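Local coordinates for protein similar to hydroxylamine oxidoreductase (Kuenenia stuttgartiensis, PDB 6H5L) that binds a chain of c-type hemes and probably works as an oxidoreductase within a multiheme reductase complex of this anammox bacterium, at residues R400-P404 / L440-G444; S406-V410 / Y423-K427; V435-I439 / Y460-W464; D386-L392 / A502-R506. All blocks are in the same frame, centred on the assembly; numbering follows the deposited sequence.

Contact 1. Residues R400-P404 / L440-G444; sequences RDPYP and LGVYG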
loop_
_atom_site.group_PDB
_atom_site.type_symbol
_atom_site.label_atom_id
_atom_site.label_comp_id
_atom_site.label_asym_id
_atom_site.label_seq_id
_atom_site.Cartn_x
_atom_site.Cartn_y
_atom_site.Cartn_z
ATOM N N ARG A 400 -48.047 -11.488 62.198
ATOM C CA ARG A 400 -47.309 -10.891 61.095
ATOM C C ARG A 400 -48.135 -11.043 59.827
ATOM O O ARG A 400 -49.102 -11.808 59.778
ATOM C CB ARG A 400 -45.919 -11.521 60.937
ATOM C CG ARG A 400 -45.911 -12.929 60.361
ATOM C CD ARG A 400 -44.506 -13.510 60.402
ATOM N NE ARG A 400 -44.310 -14.568 59.416
ATOM C CZ ARG A 400 -43.136 -15.134 59.157
ATOM N NH1 ARG A 400 -42.052 -14.745 59.815
ATOM N NH2 ARG A 400 -43.042 -16.089 58.241
ATOM N N ASP A 401 -47.744 -10.293 58.796
ATOM C CA ASP A 401 -48.468 -10.327 57.536
ATOM C C ASP A 401 -48.451 -11.737 56.948
ATOM O O ASP A 401 -47.500 -12.497 57.155
ATOM C CB ASP A 401 -47.861 -9.343 56.538
ATOM C CG ASP A 401 -48.407 -7.939 56.694
ATOM O OD1 ASP A 401 -49.281 -7.733 57.562
ATOM O OD2 ASP A 401 -47.959 -7.040 55.950
ATOM N N PRO A 402 -49.495 -12.115 56.213
ATOM C CA PRO A 402 -49.510 -13.443 55.587
ATOM C C PRO A 402 -48.565 -13.535 54.401
ATOM O O PRO A 402 -47.851 -12.576 54.090
ATOM C CB PRO A 402 -50.972 -13.605 55.152
ATOM C CG PRO A 402 -51.440 -12.208 54.925
ATOM C CD PRO A 402 -50.743 -11.371 55.962
ATOM N N TYR A 403 -48.548 -14.692 53.748
ATOM C CA TYR A 403 -47.785 -14.849 52.518
ATOM C C TYR A 403 -48.244 -13.805 51.500
ATOM O O TYR A 403 -49.432 -13.463 51.460
ATOM C CB TYR A 403 -47.969 -16.265 51.965
ATOM C CG TYR A 403 -47.082 -16.619 50.792
ATOM C CD1 TYR A 403 -45.785 -17.075 50.989
ATOM C CD2 TYR A 403 -47.545 -16.504 49.489
ATOM C CE1 TYR A 403 -44.972 -17.403 49.917
ATOM C CE2 TYR A 403 -46.741 -16.829 48.412
ATOM C CZ TYR A 403 -45.455 -17.278 48.632
ATOM O OH TYR A 403 -44.650 -17.604 47.563
ATOM N N PRO A 404 -47.337 -13.265 50.685
ATOM C CA PRO A 404 -47.713 -12.169 49.782
ATOM C C PRO A 404 -48.867 -12.548 48.862
ATOM O O PRO A 404 -48.837 -13.578 48.185
ATOM C CB PRO A 404 -46.424 -11.898 48.995
ATOM C CG PRO A 404 -45.562 -13.106 49.213
ATOM C CD PRO A 404 -45.905 -13.585 50.584
ATOM N N LEU A 440 -40.719 -21.193 46.169
ATOM C CA LEU A 440 -41.759 -20.277 46.632
ATOM C C LEU A 440 -41.443 -19.591 47.957
ATOM O O LEU A 440 -42.197 -18.698 48.358
ATOM C CB LEU A 440 -43.099 -21.005 46.729
ATOM C CG LEU A 440 -43.680 -21.357 45.356
ATOM C CD1 LEU A 440 -45.138 -21.777 45.461
ATOM C CD2 LEU A 440 -43.516 -20.193 44.385
ATOM N N GLY A 441 -40.363 -19.959 48.636
ATOM C CA GLY A 441 -39.994 -19.264 49.853
ATOM C C GLY A 441 -39.134 -18.039 49.657
ATOM O O GLY A 441 -38.746 -17.397 50.637
ATOM N N VAL A 442 -38.829 -17.683 48.406
ATOM C CA VAL A 442 -37.871 -16.616 48.121
ATOM C C VAL A 442 -38.496 -15.230 48.147
ATOM O O VAL A 442 -37.797 -14.246 47.877
ATOM C CB VAL A 442 -37.209 -16.887 46.753
ATOM C CG1 VAL A 442 -38.113 -16.424 45.609
ATOM C CG2 VAL A 442 -35.824 -16.258 46.671
ATOM N N TYR A 443 -39.787 -15.119 48.475
ATOM C CA TYR A 443 -40.470 -13.828 48.386
ATOM C C TYR A 443 -39.774 -12.761 49.223
ATOM O O TYR A 443 -39.718 -11.592 48.825
ATOM C CB TYR A 443 -41.929 -13.974 48.813
ATOM C CG TYR A 443 -42.108 -14.334 50.270
ATOM C CD1 TYR A 443 -42.066 -15.656 50.687
ATOM C CD2 TYR A 443 -42.323 -13.350 51.226
ATOM C CE1 TYR A 443 -42.229 -15.989 52.017
ATOM C CE2 TYR A 443 -42.486 -13.672 52.556
ATOM C CZ TYR A 443 -42.438 -14.993 52.948
ATOM O OH TYR A 443 -42.601 -15.321 54.275
ATOM N N GLY A 444 -39.239 -13.142 50.385
ATOM C CA GLY A 444 -38.553 -12.191 51.243
ATOM C C GLY A 444 -37.315 -11.583 50.618
ATOM O O GLY A 444 -36.877 -10.509 51.047
#
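Y403 and Y443 form a T-shaped pair, the edge of the Y403 ring turned to one face of the Y443 ring, with centroids 5.0 Å apart and planes at 67°. The same face of Y443 receives P404, whose CD lies 3.9 Å from the Y443 ring centroid and near the ring normal, a CH-pi contact. P404 CD also lies over a face of the Y403 ring, so this stiff, flat-sided residue fills the angle between the two aromatics. At the rim of Y403, in its ring plane, stands L440 O, which lies in plane at the edge of the Y443 ring as well. The Y403 hydroxyl OH donates to L440 O over 2.8 Å, meeting a lone pair in the carbonyl plane; with its CG anti to the backbone N (chi1 -172°), the ring reaches across to this carbonyl. A tyrosine thus serves twice here, as aromatic edge and as donor.

The contact ties the irregular chain between helices 356-389 and 406-412 to the turn leading into the short helix 443-446, a buried loop-to-loop junction in a largely helical fold. W183 of helix 182-189 packs on both tyrosines.

R400 NH2 comes within 4.1 Å of Y443 OH, but their polar ends look to other partners: the guanidinium forms a salt bridge with E457, and the Y443 hydroxyl bonds to N452. The side chain of L440 is about 7 Å from a heme c.

Contact 2. Residues S406-V410 / Y423-K427; sequences SDGIV and YNAFK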
loop_
_atom_site.group_PDB
_atom_site.type_symbol
_atom_site.label_atom_id
_atom_site.label_comp_id
_atom_site.label_asym_id
_atom_site.label_seq_id
_atom_site.Cartn_x
_atom_site.Cartn_y
_atom_site.Cartn_z
ATOM N N SER A 406 -52.004 -13.471 49.562
ATOM C CA SER A 406 -52.701 -14.701 49.923
ATOM C C SER A 406 -54.167 -14.664 49.511
ATOM O O SER A 406 -54.741 -15.709 49.183
ATOM C CB SER A 406 -52.579 -14.955 51.426
ATOM O OG SER A 406 -51.230 -15.164 51.803
ATOM N N ASP A 407 -54.789 -13.482 49.522
ATOM C CA ASP A 407 -56.180 -13.376 49.090
ATOM C C ASP A 407 -56.311 -13.623 47.593
ATOM O O ASP A 407 -57.274 -14.258 47.144
ATOM C CB ASP A 407 -56.744 -12.005 49.460
ATOM C CG ASP A 407 -55.900 -10.862 48.927
ATOM O OD1 ASP A 407 -54.781 -11.126 48.438
ATOM O OD2 ASP A 407 -56.357 -9.702 48.995
ATOM N N GLY A 408 -55.354 -13.128 46.804
ATOM C CA GLY A 408 -55.391 -13.365 45.372
ATOM C C GLY A 408 -55.052 -14.791 44.996
ATOM O O GLY A 408 -55.557 -15.309 43.996
ATOM N N ILE A 409 -54.197 -15.446 45.784
ATOM C CA ILE A 409 -53.872 -16.848 45.529
ATOM C C ILE A 409 -55.112 -17.717 45.692
ATOM O O ILE A 409 -55.420 -18.560 44.842
ATOM C CB ILE A 409 -52.730 -17.309 46.452
ATOM C CG1 ILE A 409 -51.416 -16.636 46.051
ATOM C CG2 ILE A 409 -52.594 -18.825 46.422
ATOM C CD1 ILE A 409 -50.321 -16.763 47.086
ATOM N N VAL A 410 -55.843 -17.521 46.792
ATOM C CA VAL A 410 -57.062 -18.292 47.030
ATOM C C VAL A 410 -58.094 -18.009 45.946
ATOM O O VAL A 410 -58.783 -18.921 45.470
ATOM C CB VAL A 410 -57.618 -17.989 48.434
ATOM C CG1 VAL A 410 -58.937 -18.716 48.655
ATOM C CG2 VAL A 410 -56.605 -18.378 49.496
ATOM N N TYR A 423 -53.228 -25.756 48.378
ATOM C CA TYR A 423 -54.321 -24.803 48.218
ATOM C C TYR A 423 -55.270 -24.842 49.409
ATOM O O TYR A 423 -55.815 -23.805 49.808
ATOM C CB TYR A 423 -55.082 -25.072 46.921
ATOM C CG TYR A 423 -56.210 -24.093 46.687
ATOM C CD1 TYR A 423 -55.952 -22.795 46.264
ATOM C CD2 TYR A 423 -57.533 -24.463 46.896
ATOM C CE1 TYR A 423 -56.978 -21.893 46.055
ATOM C CE2 TYR A 423 -58.565 -23.569 46.688
ATOM C CZ TYR A 423 -58.282 -22.286 46.267
ATOM O OH TYR A 423 -59.307 -21.391 46.058
ATOM N N ASN A 424 -55.494 -26.029 49.979
ATOM C CA ASN A 424 -56.359 -26.136 51.149
ATOM C C ASN A 424 -55.831 -25.298 52.305
ATOM O O ASN A 424 -56.605 -24.639 53.009
ATOM C CB ASN A 424 -56.492 -27.597 51.572
ATOM C CG ASN A 424 -57.320 -27.766 52.828
ATOM O OD1 ASN A 424 -58.388 -27.171 52.966
ATOM N ND2 ASN A 424 -56.822 -28.571 53.760
ATOM N N ALA A 425 -54.511 -25.309 52.515
ATOM C CA ALA A 425 -53.927 -24.516 53.591
ATOM C C ALA A 425 -54.114 -23.026 53.342
ATOM O O ALA A 425 -54.360 -22.257 54.280
ATOM C CB ALA A 425 -52.444 -24.855 53.745
ATOM N N PHE A 426 -53.998 -22.596 52.085
ATOM C CA PHE A 426 -54.204 -21.186 51.768
ATOM C C PHE A 426 -55.658 -20.779 51.964
ATOM O O PHE A 426 -55.938 -19.690 52.477
ATOM C CB PHE A 426 -53.755 -20.896 50.337
ATOM C CG PHE A 426 -52.340 -20.405 50.233
ATOM C CD1 PHE A 426 -52.041 -19.069 50.453
ATOM C CD2 PHE A 426 -51.310 -21.274 49.914
ATOM C CE1 PHE A 426 -50.740 -18.610 50.361
ATOM C CE2 PHE A 426 -50.007 -20.820 49.819
ATOM C CZ PHE A 426 -49.723 -19.486 50.043
ATOM N N LYS A 427 -56.597 -21.631 51.555
ATOM C CA LYS A 427 -58.008 -21.294 51.712
ATOM C C LYS A 427 -58.426 -21.329 53.177
ATOM O O LYS A 427 -59.240 -20.507 53.616
ATOM C CB LYS A 427 -58.870 -22.243 50.881
ATOM C CG LYS A 427 -60.331 -21.838 50.783
ATOM C CD LYS A 427 -61.095 -22.760 49.846
ATOM C CE LYS A 427 -62.530 -22.299 49.659
ATOM N NZ LYS A 427 -63.265 -23.180 48.709
#
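V410 lies across the Y423 side chain at about a right angle, and the tyrosine meets it with its polar end. Y423 has its CG anti to the backbone N (chi1 -179°), which carries the ring edge-on toward the end of the neighbouring helix until OH donates to V410 O at 2.6 Å. That oxygen lies in the plane of the Y423 ring, and the hydroxyl approaches in the carbonyl plane, on a lone pair. The two methyls of V410 diverge: CG1 faces the phenol and the aliphatic part of K427, while CG2 packs 3.9 Å from F426 CB. A branched, compact valine suits this groove between three side chains.

F426 is met differently. I409 CG2 sits over one face of its ring, 4.2 Å from the F426 centroid, as a CH-pi contact, and I409 CD1 reaches the rim at F426 CE1, 3.8 Å away. S406 OG lies at the ring edge, its hydroxyl already bonded to Y403 O. F433 adds an edge-to-face partner to F426.

The axes of segments 406-410 and 423-427 approach to 9.6 Å, with their N-to-C directions 126° apart. If a phenylalanine stood in place of Y423, V410 O would probably lose this donor, leaving mainly apolar packing between the two segments. V410 lies near the C-terminal end of helix 406-412; carbonyls in a last helical turn often lack a helical N-H, and the phenol probably serves V410 O in that role.

Contact 3. Residues V435-I439 / Y460-W464; sequences VVGPI and YNRLW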
loop_
_atom_site.group_PDB
_atom_site.type_symbol
_atom_site.label_atom_id
_atom_site.label_comp_id
_atom_site.label_asym_id
_atom_site.label_seq_id
_atom_site.Cartn_x
_atom_site.Cartn_y
_atom_site.Cartn_z
ATOM N N VAL A 435 -43.520 -19.921 54.598
ATOM C CA VAL A 435 -43.124 -20.680 53.416
ATOM C C VAL A 435 -41.621 -20.497 53.263
ATOM O O VAL A 435 -41.152 -19.382 53.009
ATOM C CB VAL A 435 -43.866 -20.225 52.153
ATOM C CG1 VAL A 435 -43.452 -21.076 50.969
ATOM C CG2 VAL A 435 -45.372 -20.296 52.366
ATOM N N VAL A 436 -40.867 -21.585 53.411
ATOM C CA VAL A 436 -39.418 -21.524 53.559
ATOM C C VAL A 436 -38.750 -22.387 52.499
ATOM O O VAL A 436 -39.180 -23.515 52.238
ATOM C CB VAL A 436 -38.986 -21.976 54.970
ATOM C CG1 VAL A 436 -37.471 -21.998 55.083
ATOM C CG2 VAL A 436 -39.594 -21.075 56.029
ATOM N N GLY A 437 -37.704 -21.850 51.878
ATOM C CA GLY A 437 -36.872 -22.635 50.951
ATOM C C GLY A 437 -37.132 -22.505 49.468
ATOM O O GLY A 437 -37.991 -21.751 49.075
ATOM N N PRO A 438 -36.483 -23.342 48.639
ATOM C CA PRO A 438 -36.550 -23.271 47.207
ATOM C C PRO A 438 -37.904 -23.120 46.513
ATOM O O PRO A 438 -38.840 -23.792 46.732
ATOM C CB PRO A 438 -35.868 -24.546 46.711
ATOM C CG PRO A 438 -35.528 -25.289 47.941
ATOM C CD PRO A 438 -35.411 -24.220 48.990
ATOM N N ILE A 439 -37.824 -22.157 45.624
ATOM C CA ILE A 439 -38.764 -21.500 44.691
ATOM C C ILE A 439 -39.771 -20.629 45.422
ATOM O O ILE A 439 -39.548 -19.452 45.402
ATOM C CB ILE A 439 -39.412 -22.421 43.653
ATOM C CG1 ILE A 439 -38.482 -23.542 43.196
ATOM C CG2 ILE A 439 -39.875 -21.565 42.492
ATOM C CD1 ILE A 439 -37.161 -23.057 42.700
ATOM N N TYR A 460 -31.196 -17.423 55.404
ATOM C CA TYR A 460 -31.233 -18.646 54.611
ATOM C C TYR A 460 -31.512 -18.344 53.145
ATOM O O TYR A 460 -30.935 -18.975 52.253
ATOM C CB TYR A 460 -32.283 -19.607 55.170
ATOM C CG TYR A 460 -32.504 -20.824 54.304
ATOM C CD1 TYR A 460 -31.442 -21.641 53.940
ATOM C CD2 TYR A 460 -33.773 -21.159 53.852
ATOM C CE1 TYR A 460 -31.637 -22.754 53.145
ATOM C CE2 TYR A 460 -33.978 -22.271 53.060
ATOM C CZ TYR A 460 -32.906 -23.065 52.709
ATOM O OH TYR A 460 -33.104 -24.175 51.920
ATOM N N ASN A 461 -32.398 -17.380 52.878
ATOM C CA ASN A 461 -32.685 -16.996 51.499
ATOM C C ASN A 461 -31.418 -16.555 50.777
ATOM O O ASN A 461 -31.176 -16.944 49.629
ATOM C CB ASN A 461 -33.736 -15.886 51.470
ATOM C CG ASN A 461 -35.143 -16.410 51.668
ATOM O OD1 ASN A 461 -35.414 -17.590 51.450
ATOM N ND2 ASN A 461 -36.051 -15.530 52.076
ATOM N N ARG A 462 -30.592 -15.740 51.436
ATOM C CA ARG A 462 -29.326 -15.341 50.831
ATOM C C ARG A 462 -28.378 -16.523 50.680
ATOM O O ARG A 462 -27.513 -16.512 49.795
ATOM C CB ARG A 462 -28.673 -14.231 51.651
ATOM C CG ARG A 462 -29.319 -12.862 51.471
ATOM C CD ARG A 462 -28.558 -11.780 52.220
ATOM N NE ARG A 462 -28.632 -11.963 53.665
ATOM C CZ ARG A 462 -29.619 -11.499 54.423
ATOM N NH1 ARG A 462 -30.619 -10.824 53.871
ATOM N NH2 ARG A 462 -29.608 -11.709 55.733
ATOM N N LEU A 463 -28.521 -17.546 51.524
ATOM C CA LEU A 463 -27.663 -18.721 51.410
ATOM C C LEU A 463 -27.957 -19.493 50.129
ATOM O O LEU A 463 -27.040 -19.813 49.362
ATOM C CB LEU A 463 -27.833 -19.616 52.640
ATOM C CG LEU A 463 -26.820 -20.738 52.895
ATOM C CD1 LEU A 463 -26.792 -21.096 54.371
ATOM C CD2 LEU A 463 -27.123 -21.981 52.069
ATOM N N TRP A 464 -29.231 -19.799 49.873
ATOM C CA TRP A 464 -29.575 -20.669 48.756
ATOM C C TRP A 464 -29.906 -19.921 47.471
ATOM O O TRP A 464 -29.856 -20.526 46.395
ATOM C CB TRP A 464 -30.749 -21.586 49.133
ATOM C CG TRP A 464 -32.078 -20.899 49.267
ATOM C CD1 TRP A 464 -32.637 -20.407 50.411
ATOM C CD2 TRP A 464 -33.028 -20.656 48.223
ATOM N NE1 TRP A 464 -33.867 -19.858 50.141
ATOM C CE2 TRP A 464 -34.130 -19.999 48.804
ATOM C CE3 TRP A 464 -33.049 -20.922 46.850
ATOM C CZ2 TRP A 464 -35.239 -19.603 48.061
ATOM C CZ3 TRP A 464 -34.153 -20.531 46.115
ATOM C CH2 TRP A 464 -35.233 -19.881 46.722
HETATM O O HOH W 1 -36.737 -19.403 52.784
#
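V436 opens the contact with its CG1 methyl, 4.0 Å from Y460 CD2, an oblique apolar touch on the tyrosine ring. G437 follows, its CA 3.6 Å from Y460 CE2 and near the plane of that ring. The positive phi of G437 (98°) explains the residue type: a CB would run into the carbonyl oxygen of V436 as well as P438 CD. The G437 amide N gives its hydrogen to a water at 2.8 Å, and this water donates in turn to N461 OD1, bridging loop and helix. N461 OD1 is gripped a second time, by W464 NE1 at 3.0 Å within the helix, where the indole N-H meets a lone pair in the carbonyl plane with the oxygen tilted from the indole plane. The N461 ND2 bond to N458 helps fix the rotation of the amide.

W464 CG sits between its backbone N and carbonyl carbon (chi1 71°), which sets the indole against G437 and P438. The fixed phi of proline helps hold P438 CA over the W464 six-membered ring, 3.9 Å from its centroid, a CH-pi contact, while CD turns to Y460 OH, a hydroxyl bonded to Q381. I439 ends the segment with its backbone N near W464 CH2; its CB points away from segment 460-464, and the side chain lies about 5 Å from a heme c.

The loop 435-439 therefore runs along the side of helix 455-476. Helix 356-389 closes in through A380, Q381 and I388, helix 480-513 packs on Y460 and L463, and M445 of helix 443-446 meets N461.

Contact 4. Residues D386-L392 / A502-R506; sequences DLIADGL and AARLR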
loop_
_atom_site.group_PDB
_atom_site.type_symbol
_atom_site.label_atom_id
_atom_site.label_comp_id
_atom_site.label_asym_id
_atom_site.label_seq_id
_atom_site.Cartn_x
_atom_site.Cartn_y
_atom_site.Cartn_z
ATOM N N ASP A 386 -36.961 -26.006 62.376
ATOM C CA ASP A 386 -37.094 -26.481 63.750
ATOM C C ASP A 386 -37.513 -25.352 64.682
ATOM O O ASP A 386 -38.314 -25.561 65.600
ATOM C CB ASP A 386 -35.786 -27.113 64.223
ATOM C CG ASP A 386 -35.514 -28.449 63.563
ATOM O OD1 ASP A 386 -36.350 -28.892 62.747
ATOM O OD2 ASP A 386 -34.463 -29.055 63.862
ATOM N N LEU A 387 -36.977 -24.147 64.465
ATOM C CA LEU A 387 -37.434 -22.985 65.220
ATOM C C LEU A 387 -38.922 -22.742 65.003
ATOM O O LEU A 387 -39.649 -22.405 65.944
ATOM C CB LEU A 387 -36.632 -21.748 64.818
ATOM C CG LEU A 387 -35.136 -21.724 65.130
ATOM C CD1 LEU A 387 -34.455 -20.624 64.336
ATOM C CD2 LEU A 387 -34.905 -21.524 66.619
ATOM N N ILE A 388 -39.388 -22.902 63.762
ATOM C CA ILE A 388 -40.804 -22.718 63.462
ATOM C C ILE A 388 -41.635 -23.778 64.174
ATOM O O ILE A 388 -42.646 -23.473 64.820
ATOM C CB ILE A 388 -41.032 -22.742 61.940
ATOM C CG1 ILE A 388 -40.372 -21.527 61.280
ATOM C CG2 ILE A 388 -42.517 -22.792 61.618
ATOM C CD1 ILE A 388 -40.383 -21.564 59.764
ATOM N N ALA A 389 -41.215 -25.042 64.072
ATOM C CA ALA A 389 -41.944 -26.128 64.720
ATOM C C ALA A 389 -41.972 -25.953 66.233
ATOM O O ALA A 389 -42.991 -26.228 66.879
ATOM C CB ALA A 389 -41.323 -27.473 64.344
ATOM N N ASP A 390 -40.864 -25.492 66.816
ATOM C CA ASP A 390 -40.791 -25.196 68.241
ATOM C C ASP A 390 -41.457 -23.874 68.609
ATOM O O ASP A 390 -41.416 -23.485 69.782
ATOM C CB ASP A 390 -39.328 -25.188 68.704
ATOM C CG ASP A 390 -38.644 -26.533 68.518
ATOM O OD1 ASP A 390 -39.354 -27.556 68.428
ATOM O OD2 ASP A 390 -37.395 -26.565 68.461
ATOM N N GLY A 391 -42.086 -23.195 67.652
ATOM C CA GLY A 391 -42.793 -21.954 67.949
ATOM C C GLY A 391 -41.900 -20.865 68.497
ATOM O O GLY A 391 -42.330 -20.071 69.342
ATOM N N LEU A 392 -40.663 -20.804 68.024
ATOM C CA LEU A 392 -39.710 -19.801 68.466
ATOM C C LEU A 392 -39.572 -18.644 67.485
ATOM O O LEU A 392 -38.864 -17.677 67.783
ATOM C CB LEU A 392 -38.347 -20.450 68.713
ATOM C CG LEU A 392 -38.391 -21.605 69.720
ATOM C CD1 LEU A 392 -37.023 -22.235 69.868
ATOM C CD2 LEU A 392 -38.915 -21.140 71.072
ATOM N N ALA A 502 -30.606 -18.788 65.797
ATOM C CA ALA A 502 -31.368 -19.886 66.382
ATOM C C ALA A 502 -31.054 -20.039 67.864
ATOM O O ALA A 502 -31.963 -20.201 68.686
ATOM C CB ALA A 502 -31.081 -21.186 65.633
ATOM N N ALA A 503 -29.769 -19.981 68.225
ATOM C CA ALA A 503 -29.397 -20.026 69.635
ATOM C C ALA A 503 -29.885 -18.792 70.381
ATOM O O ALA A 503 -30.189 -18.873 71.575
ATOM C CB ALA A 503 -27.883 -20.170 69.774
ATOM N N ARG A 504 -29.969 -17.650 69.696
ATOM C CA ARG A 504 -30.466 -16.434 70.330
ATOM C C ARG A 504 -31.957 -16.536 70.623
ATOM O O ARG A 504 -32.419 -16.101 71.685
ATOM C CB ARG A 504 -30.176 -15.231 69.436
ATOM C CG ARG A 504 -30.010 -13.914 70.164
ATOM C CD ARG A 504 -28.849 -13.146 69.562
ATOM N NE ARG A 504 -28.897 -13.162 68.103
ATOM C CZ ARG A 504 -27.824 -13.119 67.319
ATOM N NH1 ARG A 504 -26.612 -13.066 67.854
ATOM N NH2 ARG A 504 -27.962 -13.139 66.000
ATOM N N LEU A 505 -32.726 -17.108 69.694
ATOM C CA LEU A 505 -34.164 -17.241 69.902
ATOM C C LEU A 505 -34.488 -18.297 70.950
ATOM O O LEU A 505 -35.475 -18.156 71.682
ATOM C CB LEU A 505 -34.856 -17.571 68.580
ATOM C CG LEU A 505 -34.878 -16.443 67.549
ATOM C CD1 LEU A 505 -35.357 -16.954 66.201
ATOM C CD2 LEU A 505 -35.757 -15.298 68.031
ATOM N N ARG A 506 -33.682 -19.357 71.039
ATOM C CA ARG A 506 -33.889 -20.348 72.090
ATOM C C ARG A 506 -33.469 -19.799 73.448
ATOM O O ARG A 506 -34.081 -20.125 74.473
ATOM C CB ARG A 506 -33.125 -21.631 71.764
ATOM C CG ARG A 506 -33.531 -22.259 70.447
ATOM C CD ARG A 506 -32.810 -23.571 70.188
ATOM N NE ARG A 506 -33.217 -24.151 68.911
ATOM C CZ ARG A 506 -34.311 -24.887 68.739
ATOM N NH1 ARG A 506 -35.111 -25.136 69.767
ATOM N NH2 ARG A 506 -34.608 -25.371 67.541
#
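D390 OD2 is gripped by both terminal nitrogens of R506, with NH1 at 3.0 Å (N-H...O angle 153°) and NH2 at 3.2 Å (143°). The oxygen lies in the guanidinium plane, whereas the carboxylate plane is turned 71° against it, and both nitrogens share the one oxygen, OD2, in an end-on salt bridge. R506 gets there through a chain extended from CG to NE, whose length lets it span from helix 480-513 to D390. One face of its guanidinium carries two leucine methyls: L392 CD1 at 3.5 Å from R506 NH1, and L387 CD2 at 3.9 Å from R506 NE. D386 CB sits at the edge, while its carboxylate pairs with K382.

Helix 356-389 ends here in a Schellman motif. G391 takes positive phi, comfortable for glycine, and the amides of G391 and L392 bond back to I388 O and L387 O. The turn brings L392 CD1 within 3.9 Å of L387 CD2, the hydrophobic contact that commonly accompanies this motif.

L387 CD1 packs 3.7 Å from A502 CB, the small alanine letting helix 480-513 come close, and also touches L505 CD1. With an alanine in place of L387, the gap opened beside A502 and L505 would probably disturb the helix packing and rob the R506 guanidinium of part of its apolar support. Along helix 480-513, the neighbouring R504 forms a salt bridge with E501 of a third subunit.

The four contacts lie in the C-terminal helical part of the chain. Contact 4 is the outer one, joining the end of helix 356-389 to helix 480-513; the other three fall between its segments in the sequence. Of these, contact 1 opens first, contact 2 lies wholly between its segments, and contact 3 opens before contact 1 closes, so that their segments alternate. Contacts 1 and 3 are closest, with centres 11 Å apart, and touch through Y403 on V435 and V442 on W464. Contact 2, about 13 Å from contact 1 between centres, meets it where Y403 packs on I409 and F426; contact 4 meets contact 3 through I388 on V436. The loops are thereby packed against the long helices, close to a heme at contact 3.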